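Long-range contacts in D-aminoacyl-tRNA deacylase 1 (Homo sapiens, PDB 2OKV), which removes D-amino acids from mischarged tRNAs and glycine from mischarged tRNA(Ala), and may act as an ATPase in DNA replication: residues 19-24 with 73-78; 66-71 with 115-120; 40-45 with 107-112; 7-12 with 134-139. One frame throughout, in Å; residues are numbered along the deposited sequence.

Interaction 1. Residues 19-24 with 73-78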
loop_
_atom_site.group_PDB
_atom_site.type_symbol
_atom_site.label_atom_id
_atom_site.label_comp_id
_atom_site.label_asym_id
_atom_site.label_seq_id
_atom_site.Cartn_x
_atom_site.Cartn_y
_atom_site.Cartn_z
ATOM N N GLN B 19 17.115 12.692 5.571
ATOM C CA GLN B 19 16.696 11.361 5.997
ATOM C C GLN B 19 16.290 11.438 7.449
ATOM O O GLN B 19 17.099 11.841 8.289
ATOM C CB GLN B 19 17.789 10.305 5.811
ATOM C CG GLN B 19 17.321 8.925 6.310
ATOM C CD GLN B 19 18.165 7.771 5.807
ATOM O OE1 GLN B 19 18.220 7.495 4.601
ATOM N NE2 GLN B 19 18.815 7.073 6.735
ATOM N N ILE B 20 15.034 11.083 7.720
ATOM C CA ILE B 20 14.440 11.109 9.065
ATOM C C ILE B 20 14.619 9.750 9.782
ATOM O O ILE B 20 14.968 9.684 10.965
ATOM C CB ILE B 20 12.902 11.426 8.992
ATOM C CG1 ILE B 20 12.624 12.812 8.375
ATOM C CG2 ILE B 20 12.241 11.302 10.357
ATOM C CD1 ILE B 20 13.342 13.992 9.015
ATOM N N SER B 21 14.338 8.670 9.070
ATOM C CA SER B 21 14.471 7.342 9.646
ATOM C C SER B 21 14.664 6.336 8.536
ATOM O O SER B 21 14.391 6.627 7.367
ATOM C CB SER B 21 13.231 7.010 10.484
ATOM O OG SER B 21 12.068 6.998 9.684
ATOM N N ALA B 22 15.145 5.152 8.901
ATOM C CA ALA B 22 15.399 4.097 7.941
ATOM C C ALA B 22 15.384 2.763 8.667
ATOM O O ALA B 22 15.848 2.676 9.814
ATOM C CB ALA B 22 16.741 4.304 7.279
ATOM N N ILE B 23 14.862 1.736 7.991
ATOM C CA ILE B 23 14.901 0.369 8.499
ATOM C C ILE B 23 15.498 -0.567 7.445
ATOM O O ILE B 23 15.518 -0.241 6.254
ATOM C CB ILE B 23 13.493 -0.180 8.952
ATOM C CG1 ILE B 23 12.481 -0.220 7.794
ATOM C CG2 ILE B 23 12.938 0.603 10.151
ATOM C CD1 ILE B 23 11.376 -1.267 7.998
ATOM N N GLY B 24 15.989 -1.717 7.891
ATOM C CA GLY B 24 16.398 -2.760 6.977
ATOM C C GLY B 24 15.221 -3.677 6.742
ATOM O O GLY B 24 14.111 -3.214 6.473
ATOM N N GLU B 73 12.411 -5.082 11.710
ATOM C CA GLU B 73 12.035 -3.707 12.074
ATOM C C GLU B 73 10.658 -3.337 11.538
ATOM O O GLU B 73 10.100 -4.036 10.683
ATOM C CB GLU B 73 13.077 -2.702 11.576
ATOM C CG GLU B 73 14.398 -2.714 12.350
ATOM C CD GLU B 73 15.525 -2.027 11.579
ATOM O OE1 GLU B 73 15.990 -0.949 12.010
ATOM O OE2 GLU B 73 15.935 -2.571 10.530
ATOM N N ILE B 74 10.113 -2.236 12.054
ATOM C CA ILE B 74 8.824 -1.726 11.607
ATOM C C ILE B 74 8.981 -0.222 11.378
ATOM O O ILE B 74 9.438 0.491 12.255
ATOM C CB ILE B 74 7.704 -1.940 12.663
ATOM C CG1 ILE B 74 7.547 -3.427 13.010
ATOM C CG2 ILE B 74 6.378 -1.309 12.180
ATOM C CD1 ILE B 74 6.621 -3.703 14.180
ATOM N N LEU B 75 8.641 0.234 10.179
ATOM C CA LEU B 75 8.532 1.660 9.900
ATOM C C LEU B 75 7.049 2.026 9.811
ATOM O O LEU B 75 6.355 1.572 8.905
ATOM C CB LEU B 75 9.241 2.002 8.580
ATOM C CG LEU B 75 9.097 3.438 8.042
ATOM C CD1 LEU B 75 9.735 4.421 9.004
ATOM C CD2 LEU B 75 9.701 3.571 6.626
ATOM N N CYS B 76 6.558 2.828 10.753
ATOM C CA CYS B 76 5.151 3.280 10.718
ATOM C C CYS B 76 5.061 4.707 10.228
ATOM O O CYS B 76 5.824 5.591 10.656
ATOM C CB CYS B 76 4.452 3.218 12.089
ATOM S SG CYS B 76 4.623 1.702 12.934
ATOM N N VAL B 77 4.101 4.950 9.349
ATOM C CA VAL B 77 3.840 6.310 8.887
ATOM C C VAL B 77 2.339 6.542 8.934
ATOM O O VAL B 77 1.567 5.683 8.516
ATOM C CB VAL B 77 4.388 6.544 7.463
ATOM C CG1 VAL B 77 4.108 7.981 7.004
ATOM C CG2 VAL B 77 5.882 6.275 7.424
ATOM N N SER B 78 1.937 7.697 9.459
ATOM C CA SER B 78 0.529 8.078 9.530
ATOM C C SER B 78 0.024 8.425 8.136
ATOM O O SER B 78 0.685 9.157 7.401
ATOM C CB SER B 78 0.377 9.287 10.451
ATOM O OG SER B 78 1.517 10.126 10.245
#
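S21 and I23 reach across from the edge strand 18-23 of the small antiparallel sheet onto L75 and E73 of strand 73-78, which belongs to the mixed five-stranded sheet. This is packing of one sheet against another: the axes of the two short strand segments pass 7.3 Å apart at their closest and run at 142° to each other, and side chains of strand 73-78 meet side chains and, at G24, the backbone of 19-24. I20 and S21 both face V13 across their own sheet, a classic beta bulge. After this bulge S21 directs its side chain at strand 73-78, and OG lies 3.5 Å from L75 CD1 while its hydrogen bond goes to the backbone oxygen of D124. A22 turns its methyl the other way. I23, buried, carries the apolar part of the contact with two branches. Its CG2, anti to the carbonyl carbon, rests 3.6 Å from E73 CB, whereas CG1, held between the backbone N and the carbonyl carbon, carries CD1 to L75, with I23 CD1 3.9 Å from L75 CB. The E73 chain passes I23 in the reverse sense and extends to G24, just past strand 18-23, where its carboxylate is shared: OE1 forms a salt bridge with K123, and OE2 takes the backbone N-H of G24. That bond, G24 N to E73 OE2, is 2.8 Å long and nearly straight at 162°, with the nitrogen lying 40° out of the carboxylate plane.

Interaction 2. Residues 66-71 with 115-120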
loop_
_atom_site.group_PDB
_atom_site.type_symbol
_atom_site.label_atom_id
_atom_site.label_comp_id
_atom_site.label_asym_id
_atom_site.label_seq_id
_atom_site.Cartn_x
_atom_site.Cartn_y
_atom_site.Cartn_z
ATOM N N SER B 66 6.259 -13.869 12.008
ATOM C CA SER B 66 5.942 -12.429 12.075
ATOM C C SER B 66 7.211 -11.578 12.167
ATOM O O SER B 66 8.304 -12.104 12.356
ATOM C CB SER B 66 5.082 -12.159 13.291
ATOM O OG SER B 66 5.816 -12.420 14.479
ATOM N N VAL B 67 7.052 -10.259 12.079
ATOM C CA VAL B 67 8.155 -9.324 12.267
ATOM C C VAL B 67 8.866 -9.580 13.618
ATOM O O VAL B 67 10.086 -9.479 13.708
ATOM C CB VAL B 67 7.662 -7.840 12.105
ATOM C CG1 VAL B 67 6.815 -7.395 13.303
ATOM C CG2 VAL B 67 8.827 -6.874 11.863
ATOM N N MET B 68 8.100 -9.924 14.652
ATOM C CA MET B 68 8.657 -10.150 15.989
ATOM C C MET B 68 9.410 -11.475 16.071
ATOM O O MET B 68 10.434 -11.564 16.752
ATOM C CB MET B 68 7.565 -10.139 17.059
ATOM C CG MET B 68 6.967 -8.793 17.341
ATOM S SD MET B 68 6.111 -8.731 18.926
ATOM C CE MET B 68 7.132 -9.724 20.016
ATOM N N ASP B 69 8.888 -12.502 15.397
ATOM C CA ASP B 69 9.579 -13.790 15.283
ATOM C C ASP B 69 10.962 -13.608 14.665
ATOM O O ASP B 69 11.924 -14.268 15.075
ATOM C CB ASP B 69 8.778 -14.768 14.414
ATOM C CG ASP B 69 7.488 -15.219 15.068
ATOM O OD1 ASP B 69 7.432 -15.263 16.319
ATOM O OD2 ASP B 69 6.529 -15.525 14.330
ATOM N N LYS B 70 11.041 -12.719 13.669
ATOM C CA LYS B 70 12.273 -12.483 12.921
ATOM C C LYS B 70 13.184 -11.459 13.592
ATOM O O LYS B 70 14.345 -11.297 13.190
ATOM C CB LYS B 70 11.956 -12.008 11.495
ATOM C CG LYS B 70 11.153 -12.974 10.642
ATOM C CD LYS B 70 11.907 -14.286 10.409
ATOM C CE LYS B 70 12.919 -14.168 9.275
ATOM N NZ LYS B 70 13.501 -15.529 8.973
ATOM N N GLN B 71 12.659 -10.782 14.615
ATOM C CA GLN B 71 13.315 -9.639 15.234
ATOM C C GLN B 71 13.682 -8.618 14.154
ATOM O O GLN B 71 14.780 -8.075 14.140
ATOM C CB GLN B 71 14.537 -10.064 16.068
ATOM C CG GLN B 71 14.205 -10.950 17.278
ATOM C CD GLN B 71 13.720 -10.169 18.507
ATOM O OE1 GLN B 71 12.650 -10.460 19.052
ATOM N NE2 GLN B 71 14.515 -9.186 18.960
ATOM N N LYS B 115 6.112 -0.635 23.382
ATOM C CA LYS B 115 6.091 -1.353 24.651
ATOM C C LYS B 115 5.747 -2.844 24.504
ATOM O O LYS B 115 6.165 -3.659 25.331
ATOM C CB LYS B 115 5.214 -0.645 25.689
ATOM C CG LYS B 115 3.775 -1.125 25.816
ATOM C CD LYS B 115 3.179 -0.555 27.104
ATOM C CE LYS B 115 1.671 -0.355 27.019
ATOM N NZ LYS B 115 1.264 0.687 28.022
ATOM N N THR B 116 5.000 -3.186 23.455
ATOM C CA THR B 116 4.614 -4.580 23.176
ATOM C C THR B 116 5.732 -5.334 22.458
ATOM O O THR B 116 5.837 -6.558 22.579
ATOM C CB THR B 116 3.301 -4.647 22.341
ATOM O OG1 THR B 116 2.259 -3.973 23.052
ATOM C CG2 THR B 116 2.852 -6.104 22.080
ATOM N N TYR B 117 6.533 -4.603 21.679
ATOM C CA TYR B 117 7.668 -5.158 20.936
ATOM C C TYR B 117 8.975 -4.606 21.513
ATOM O O TYR B 117 9.179 -4.651 22.726
ATOM C CB TYR B 117 7.522 -4.833 19.440
ATOM C CG TYR B 117 8.505 -5.523 18.500
ATOM C CD1 TYR B 117 9.248 -6.658 18.901
ATOM C CD2 TYR B 117 8.673 -5.051 17.200
ATOM C CE1 TYR B 117 10.145 -7.294 18.005
ATOM C CE2 TYR B 117 9.551 -5.665 16.310
ATOM C CZ TYR B 117 10.276 -6.783 16.711
ATOM O OH TYR B 117 11.135 -7.359 15.808
ATOM N N ARG B 118 9.853 -4.091 20.655
ATOM C CA ARG B 118 11.098 -3.462 21.097
ATOM C C ARG B 118 11.162 -2.033 20.532
ATOM O O ARG B 118 11.047 -1.840 19.319
ATOM C CB ARG B 118 12.316 -4.279 20.644
ATOM C CG ARG B 118 12.359 -5.707 21.196
ATOM C CD ARG B 118 13.668 -6.423 20.879
ATOM N NE ARG B 118 13.658 -7.800 21.391
ATOM C CZ ARG B 118 14.114 -8.176 22.587
ATOM N NH1 ARG B 118 14.050 -9.459 22.949
ATOM N NH2 ARG B 118 14.635 -7.281 23.426
ATOM N N PRO B 119 11.365 -1.030 21.408
ATOM C CA PRO B 119 11.344 0.370 20.974
ATOM C C PRO B 119 12.342 0.671 19.858
ATOM O O PRO B 119 12.016 1.404 18.920
ATOM C CB PRO B 119 11.725 1.139 22.248
ATOM C CG PRO B 119 11.372 0.212 23.366
ATOM C CD PRO B 119 11.651 -1.158 22.849
ATOM N N GLU B 120 13.536 0.088 19.945
ATOM C CA GLU B 120 14.629 0.389 19.013
ATOM C C GLU B 120 14.403 -0.139 17.606
ATOM O O GLU B 120 15.075 0.294 16.663
ATOM C CB GLU B 120 15.969 -0.131 19.560
ATOM C CG GLU B 120 16.127 -1.652 19.525
ATOM C CD GLU B 120 15.503 -2.373 20.716
ATOM O OE1 GLU B 120 14.943 -1.708 21.615
ATOM O OE2 GLU B 120 15.584 -3.625 20.752
#
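The Y117 ring takes M68 on one face: M68 CG stands 3.6 Å from the centroid of the Y117 ring, only 16° off the normal, a CH-pi contact displaced toward the rim at CD1. M68 SD follows obliquely, 4.4 Å from the Y117 ring centroid, making this a Met-aromatic contact as well, and the bend of the methionine at its last torsion leaves CE near Y117 CD1. The side chain of Q71 comes to the ring edge, its amide plane turned 81° from the ring. The V67 side chain touches more lightly, with CG1 4.4 Å from Y117 CE2. With CG anti to its backbone N (chi1 -171°), Y117 sends its ring against the short helix 67-70, until Y117 OH lies 3.2 Å from Q71 CA; the hydroxyl is hydrogen-bonded to the backbone oxygen of Y72, just past that helix. Beyond the ring, the Q71 amide meets the R118 side chain at a steep angle. L50 of helix 39-51 also packs on M68 and Y117, and I74 on V67 and Y117. S66 and D69 form a capping box, in which D69 N donates to S66 OG (3.2 Å) and S66 N to D69 OD2 (2.9 Å). Q71, with positive phi, is the C-prime residue of a Schellman motif. Y117, the first residue after helix 99-116, thus sits against a short, weakly bonded helix with a capping box at its start and a Schellman motif at its end.

Interaction 3. Residues 40-45 with 107-112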
loop_
_atom_site.group_PDB
_atom_site.type_symbol
_atom_site.label_atom_id
_atom_site.label_comp_id
_atom_site.label_asym_id
_atom_site.label_seq_id
_atom_site.Cartn_x
_atom_site.Cartn_y
_atom_site.Cartn_z
ATOM N N LYS B 40 -9.548 0.410 22.022
ATOM C CA LYS B 40 -9.753 -0.969 21.563
ATOM C C LYS B 40 -9.128 -1.226 20.180
ATOM O O LYS B 40 -8.379 -2.193 19.971
ATOM C CB LYS B 40 -11.253 -1.289 21.561
ATOM C CG LYS B 40 -11.594 -2.749 21.291
ATOM C CD LYS B 40 -13.085 -2.994 21.420
ATOM C CE LYS B 40 -13.466 -4.311 20.796
ATOM N NZ LYS B 40 -14.903 -4.600 21.031
ATOM N N GLU B 41 -9.416 -0.358 19.223
ATOM C CA GLU B 41 -8.885 -0.544 17.869
ATOM C C GLU B 41 -7.374 -0.336 17.849
ATOM O O GLU B 41 -6.648 -1.072 17.177
ATOM C CB GLU B 41 -9.569 0.425 16.926
ATOM C CG GLU B 41 -10.873 0.968 17.539
ATOM C CD GLU B 41 -12.068 0.405 16.884
ATOM O OE1 GLU B 41 -12.032 0.369 15.644
ATOM O OE2 GLU B 41 -13.036 0.012 17.579
ATOM N N LEU B 42 -6.904 0.655 18.601
ATOM C CA LEU B 42 -5.470 0.906 18.750
ATOM C C LEU B 42 -4.763 -0.380 19.192
ATOM O O LEU B 42 -3.830 -0.825 18.531
ATOM C CB LEU B 42 -5.241 2.023 19.773
ATOM C CG LEU B 42 -3.842 2.582 20.051
ATOM C CD1 LEU B 42 -3.982 3.924 20.768
ATOM C CD2 LEU B 42 -2.991 1.603 20.889
ATOM N N GLU B 43 -5.224 -0.964 20.299
ATOM C CA GLU B 43 -4.631 -2.200 20.851
ATOM C C GLU B 43 -4.771 -3.406 19.922
ATOM O O GLU B 43 -3.830 -4.198 19.767
ATOM C CB GLU B 43 -5.202 -2.493 22.243
ATOM C CG GLU B 43 -4.752 -1.433 23.251
ATOM C CD GLU B 43 -5.188 -1.671 24.686
ATOM O OE1 GLU B 43 -5.638 -2.791 25.006
ATOM O OE2 GLU B 43 -5.059 -0.725 25.513
ATOM N N HIS B 44 -5.933 -3.525 19.291
ATOM C CA HIS B 44 -6.174 -4.614 18.332
ATOM C C HIS B 44 -5.290 -4.514 17.086
ATOM O O HIS B 44 -4.745 -5.517 16.623
ATOM C CB HIS B 44 -7.655 -4.672 17.954
ATOM C CG HIS B 44 -8.525 -5.335 18.984
ATOM N ND1 HIS B 44 -8.491 -5.004 20.323
ATOM C CD2 HIS B 44 -9.463 -6.302 18.862
ATOM C CE1 HIS B 44 -9.367 -5.741 20.982
ATOM N NE2 HIS B 44 -9.973 -6.535 20.118
ATOM N N MET B 45 -5.127 -3.307 16.554
ATOM C CA MET B 45 -4.273 -3.105 15.381
ATOM C C MET B 45 -2.792 -3.381 15.679
ATOM O O MET B 45 -2.106 -4.018 14.875
ATOM C CB MET B 45 -4.457 -1.704 14.790
ATOM C CG MET B 45 -3.672 -1.436 13.492
ATOM S SD MET B 45 -4.074 -2.575 12.143
ATOM C CE MET B 45 -5.608 -1.900 11.507
ATOM N N ASN B 107 0.640 9.014 18.249
ATOM C CA ASN B 107 1.719 8.901 19.218
ATOM C C ASN B 107 1.450 7.782 20.235
ATOM O O ASN B 107 2.332 6.967 20.484
ATOM C CB ASN B 107 2.003 10.236 19.886
ATOM C CG ASN B 107 2.733 11.195 18.966
ATOM O OD1 ASN B 107 3.389 10.775 18.004
ATOM N ND2 ASN B 107 2.620 12.483 19.249
ATOM N N SER B 108 0.233 7.720 20.774
ATOM C CA SER B 108 -0.148 6.648 21.706
ATOM C C SER B 108 -0.035 5.261 21.047
ATOM O O SER B 108 0.403 4.278 21.683
ATOM C CB SER B 108 -1.563 6.858 22.250
ATOM O OG SER B 108 -1.640 8.015 23.080
ATOM N N PHE B 109 -0.445 5.192 19.782
ATOM C CA PHE B 109 -0.369 3.964 18.999
ATOM C C PHE B 109 1.077 3.481 18.861
ATOM O O PHE B 109 1.374 2.293 19.075
ATOM C CB PHE B 109 -0.990 4.185 17.613
ATOM C CG PHE B 109 -0.755 3.057 16.674
ATOM C CD1 PHE B 109 -1.663 1.995 16.605
ATOM C CD2 PHE B 109 0.391 3.027 15.882
ATOM C CE1 PHE B 109 -1.444 0.930 15.760
ATOM C CE2 PHE B 109 0.628 1.948 15.037
ATOM C CZ PHE B 109 -0.296 0.894 14.977
ATOM N N LEU B 110 1.974 4.402 18.501
ATOM C CA LEU B 110 3.399 4.073 18.369
ATOM C C LEU B 110 3.980 3.625 19.692
ATOM O O LEU B 110 4.826 2.729 19.731
ATOM C CB LEU B 110 4.204 5.269 17.871
ATOM C CG LEU B 110 4.330 5.516 16.378
ATOM C CD1 LEU B 110 5.273 6.687 16.249
ATOM C CD2 LEU B 110 4.866 4.316 15.590
ATOM N N GLU B 111 3.532 4.255 20.775
ATOM C CA GLU B 111 3.997 3.886 22.108
ATOM C C GLU B 111 3.540 2.479 22.540
ATOM O O GLU B 111 4.309 1.772 23.213
ATOM C CB GLU B 111 3.620 4.973 23.134
ATOM C CG GLU B 111 4.237 4.826 24.525
ATOM C CD GLU B 111 5.774 4.894 24.561
ATOM O OE1 GLU B 111 6.425 5.265 23.562
ATOM O OE2 GLU B 111 6.336 4.561 25.622
ATOM N N GLN B 112 2.319 2.066 22.168
ATOM C CA GLN B 112 1.847 0.696 22.479
ATOM C C GLN B 112 2.667 -0.323 21.689
ATOM O O GLN B 112 3.029 -1.373 22.208
ATOM C CB GLN B 112 0.349 0.475 22.177
ATOM C CG GLN B 112 -0.529 -0.150 23.337
ATOM C CD GLN B 112 -0.170 -1.577 23.800
ATOM O OE1 GLN B 112 0.960 -1.852 24.212
ATOM N NE2 GLN B 112 -1.167 -2.475 23.788
#
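Segments 40-45 of helix 39-51 and 107-112 of the long helix 99-116 pack side by side through L42, F109 and Q112. The two short segments run in roughly the same direction, 39° apart, with axes 9.7 Å from each other at closest approach. L42 is the main link. Its CG is anti to the backbone N (chi1 -175°), which carries the isobutyl group across to the other helix, where its branches part: CD1 lies 4.1 Å from S108 CB, while CD2 reaches Q112 CB at 3.8 Å. The branching carbon itself meets the backbone, L42 CG being 3.9 Å from F109 CA. One turn further on, M45 starts toward the partner helix and then folds away at its second and third torsions, so its contact is made near the root, with M45 CG 4.0 Å from F109 CE1. The ring of F109 continues into helix 39-51, packing also on V46 and I49. At the margin E43 and Q112 meet, their carboxylate and amide planes nearly perpendicular at 84°; the closest atoms are E43 CG and Q112 NE2, 3.8 Å apart. Two of the polar ends are engaged within their own helices: E43 OE2 is hydrogen-bonded to Q39, and S108 OG to the backbone oxygen of G104. Cohesion therefore rests on van der Waals contact of L42 with S108, F109 and the aliphatic part of Q112, and of M45 with F109; no charged pair joins the two segments.

Interaction 4. Residues 7-12 with 134-139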
loop_
_atom_site.group_PDB
_atom_site.type_symbol
_atom_site.label_atom_id
_atom_site.label_comp_id
_atom_site.label_asym_id
_atom_site.label_seq_id
_atom_site.Cartn_x
_atom_site.Cartn_y
_atom_site.Cartn_z
ATOM N N ARG B 7 5.789 -5.687 3.084
ATOM C CA ARG B 7 7.014 -6.349 3.520
ATOM C C ARG B 7 8.163 -5.695 2.778
ATOM O O ARG B 7 8.112 -5.562 1.563
ATOM C CB ARG B 7 6.976 -7.849 3.206
ATOM C CG ARG B 7 8.252 -8.596 3.608
ATOM C CD ARG B 7 8.164 -10.092 3.362
ATOM N NE ARG B 7 8.285 -10.416 1.940
ATOM C CZ ARG B 7 8.255 -11.645 1.441
ATOM N NH1 ARG B 7 8.074 -12.692 2.244
ATOM N NH2 ARG B 7 8.387 -11.827 0.127
ATOM N N VAL B 8 9.209 -5.305 3.499
ATOM C CA VAL B 8 10.312 -4.568 2.863
ATOM C C VAL B 8 11.687 -5.227 3.039
ATOM O O VAL B 8 11.942 -5.890 4.073
ATOM C CB VAL B 8 10.360 -3.087 3.337
ATOM C CG1 VAL B 8 9.066 -2.357 2.967
ATOM C CG2 VAL B 8 10.641 -2.982 4.840
ATOM N N THR B 9 12.575 -5.058 2.049
ATOM C CA THR B 9 13.975 -5.380 2.332
ATOM C C THR B 9 14.655 -4.174 2.986
ATOM O O THR B 9 15.600 -4.336 3.743
ATOM C CB THR B 9 14.797 -5.968 1.133
ATOM O OG1 THR B 9 15.522 -4.937 0.487
ATOM C CG2 THR B 9 13.942 -6.677 0.166
ATOM N N ARG B 10 14.123 -2.977 2.724
ATOM C CA ARG B 10 14.505 -1.765 3.430
ATOM C C ARG B 10 13.444 -0.678 3.210
ATOM O O ARG B 10 12.624 -0.785 2.318
ATOM C CB ARG B 10 15.898 -1.273 2.987
ATOM C CG ARG B 10 16.015 -0.977 1.491
ATOM C CD ARG B 10 17.417 -0.499 1.085
ATOM N NE ARG B 10 18.471 -1.477 1.382
ATOM C CZ ARG B 10 18.787 -2.535 0.631
ATOM N NH1 ARG B 10 18.140 -2.791 -0.502
ATOM N NH2 ARG B 10 19.773 -3.333 1.012
ATOM N N ALA B 11 13.471 0.369 4.020
ATOM C CA ALA B 11 12.509 1.452 3.872
ATOM C C ALA B 11 13.062 2.667 4.572
ATOM O O ALA B 11 13.848 2.535 5.502
ATOM C CB ALA B 11 11.174 1.055 4.469
ATOM N N SER B 12 12.666 3.853 4.127
ATOM C CA SER B 12 13.114 5.069 4.796
ATOM C C SER B 12 12.169 6.218 4.535
ATOM O O SER B 12 11.340 6.164 3.626
ATOM C CB SER B 12 14.525 5.450 4.345
ATOM O OG SER B 12 14.562 5.648 2.950
ATOM N N HIS B 134 10.355 5.945 1.078
ATOM C CA HIS B 134 11.024 5.044 0.153
ATOM C C HIS B 134 10.737 3.624 0.623
ATOM O O HIS B 134 11.097 3.248 1.717
ATOM C CB HIS B 134 12.540 5.319 0.126
ATOM C CG HIS B 134 12.904 6.673 -0.415
ATOM N ND1 HIS B 134 12.670 7.845 0.276
ATOM C CD2 HIS B 134 13.492 7.037 -1.577
ATOM C CE1 HIS B 134 13.086 8.874 -0.442
ATOM N NE2 HIS B 134 13.601 8.410 -1.567
ATOM N N ILE B 135 10.020 2.861 -0.187
ATOM C CA ILE B 135 9.575 1.544 0.218
ATOM C C ILE B 135 10.119 0.526 -0.769
ATOM O O ILE B 135 9.701 0.515 -1.933
ATOM C CB ILE B 135 8.020 1.462 0.276
ATOM C CG1 ILE B 135 7.480 2.514 1.257
ATOM C CG2 ILE B 135 7.568 0.052 0.689
ATOM C CD1 ILE B 135 5.971 2.637 1.313
ATOM N N GLN B 136 11.047 -0.326 -0.323
ATOM C CA GLN B 136 11.501 -1.412 -1.193
ATOM C C GLN B 136 10.685 -2.661 -0.866
ATOM O O GLN B 136 11.067 -3.467 -0.002
ATOM C CB GLN B 136 13.018 -1.660 -1.104
ATOM C CG GLN B 136 13.497 -2.660 -2.191
ATOM C CD GLN B 136 14.983 -2.967 -2.183
ATOM O OE1 GLN B 136 15.396 -4.129 -2.412
ATOM N NE2 GLN B 136 15.800 -1.951 -1.945
ATOM N N ASN B 137 9.540 -2.782 -1.542
ATOM C CA ASN B 137 8.576 -3.832 -1.266
ATOM C C ASN B 137 9.131 -5.175 -1.760
ATOM O O ASN B 137 9.363 -5.351 -2.953
ATOM C CB ASN B 137 7.231 -3.492 -1.920
ATOM C CG ASN B 137 6.089 -4.408 -1.452
ATOM O OD1 ASN B 137 6.283 -5.589 -1.216
ATOM N ND2 ASN B 137 4.896 -3.844 -1.307
ATOM N N ASP B 138 9.341 -6.093 -0.820
ATOM C CA ASP B 138 10.027 -7.379 -1.050
ATOM C C ASP B 138 9.038 -8.468 -1.438
ATOM O O ASP B 138 8.398 -9.069 -0.565
ATOM C CB ASP B 138 10.760 -7.750 0.232
ATOM C CG ASP B 138 11.502 -9.045 0.144
ATOM O OD1 ASP B 138 11.926 -9.445 -0.958
ATOM O OD2 ASP B 138 11.686 -9.651 1.219
ATOM N N GLY B 139 8.896 -8.695 -2.752
ATOM C CA GLY B 139 8.022 -9.751 -3.268
ATOM C C GLY B 139 7.325 -9.445 -4.587
ATOM O O GLY B 139 7.578 -10.109 -5.599
HETATM O O HOH W 1 11.921 -8.689 3.912
#
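R7-S12 and H134-G139 pair as antiparallel neighbours, strand 10-15 lying beside strand 131-137, and the pairing continues past the corner at T9. S12 and H134 form the regular hydrogen-bonded pair: S12 N donates to H134 O (2.9 Å) and H134 N to S12 O (2.7 Å). Further along, R10 O accepts from Q136 N and Q136 O from T9 N, whereas R10 N and H134 ND1 are buried without a partner in the model. V8 CG1 packs on I135 CG2 at 3.6 Å, near the magnesium site. N137 is satisfied by its neighbours, OD1 by V141 N and ND2 by Q6 and T142. D138 has several partners: its N-H goes to R7 O (2.7 Å), OD1 accepts from Y130 and Q132 of the second subunit, and a water donates to both OD2 and V8 O. H134-G139 also pairs with a strand of that subunit, so the sheet crosses the dimer interface. G139 opens the Gly-cisPro motif, thought to reject L-amino acids by fitting into the other subunit's active site. At D138, just before G139, the R7 chain, bent at chi3 (75°), brings its guanidinium side-on: R7 NE and R7 NH2 both donate to the single oxygen D138 O, each at 2.8 Å, 6° from the guanidinium plane.

From the N terminus, the first segment met is 7-12, and interaction 4 closes the widest loop when the chain returns at 134-139; the other three contacts all fall within it. Strand 18-23 follows and waits for 73-78 (interaction 1), helix 39-51 for 107-112 (interaction 3), and 66-71 for 115-120 (interaction 2). These three loops cross one another, since their segments alternate along the chain. Interactions 1 and 4 share the small sheet, where I23 pairs with A11. Strand 73-78 also connects to the helices: I74 touches V67 and Y117 of interaction 2, and C76 touches L110 of interaction 3. Helix 99-116 serves interactions 2 and 3, whereas interactions 3 and 4, about 23 Å apart between centres, lie on opposite sides of the chain's centre.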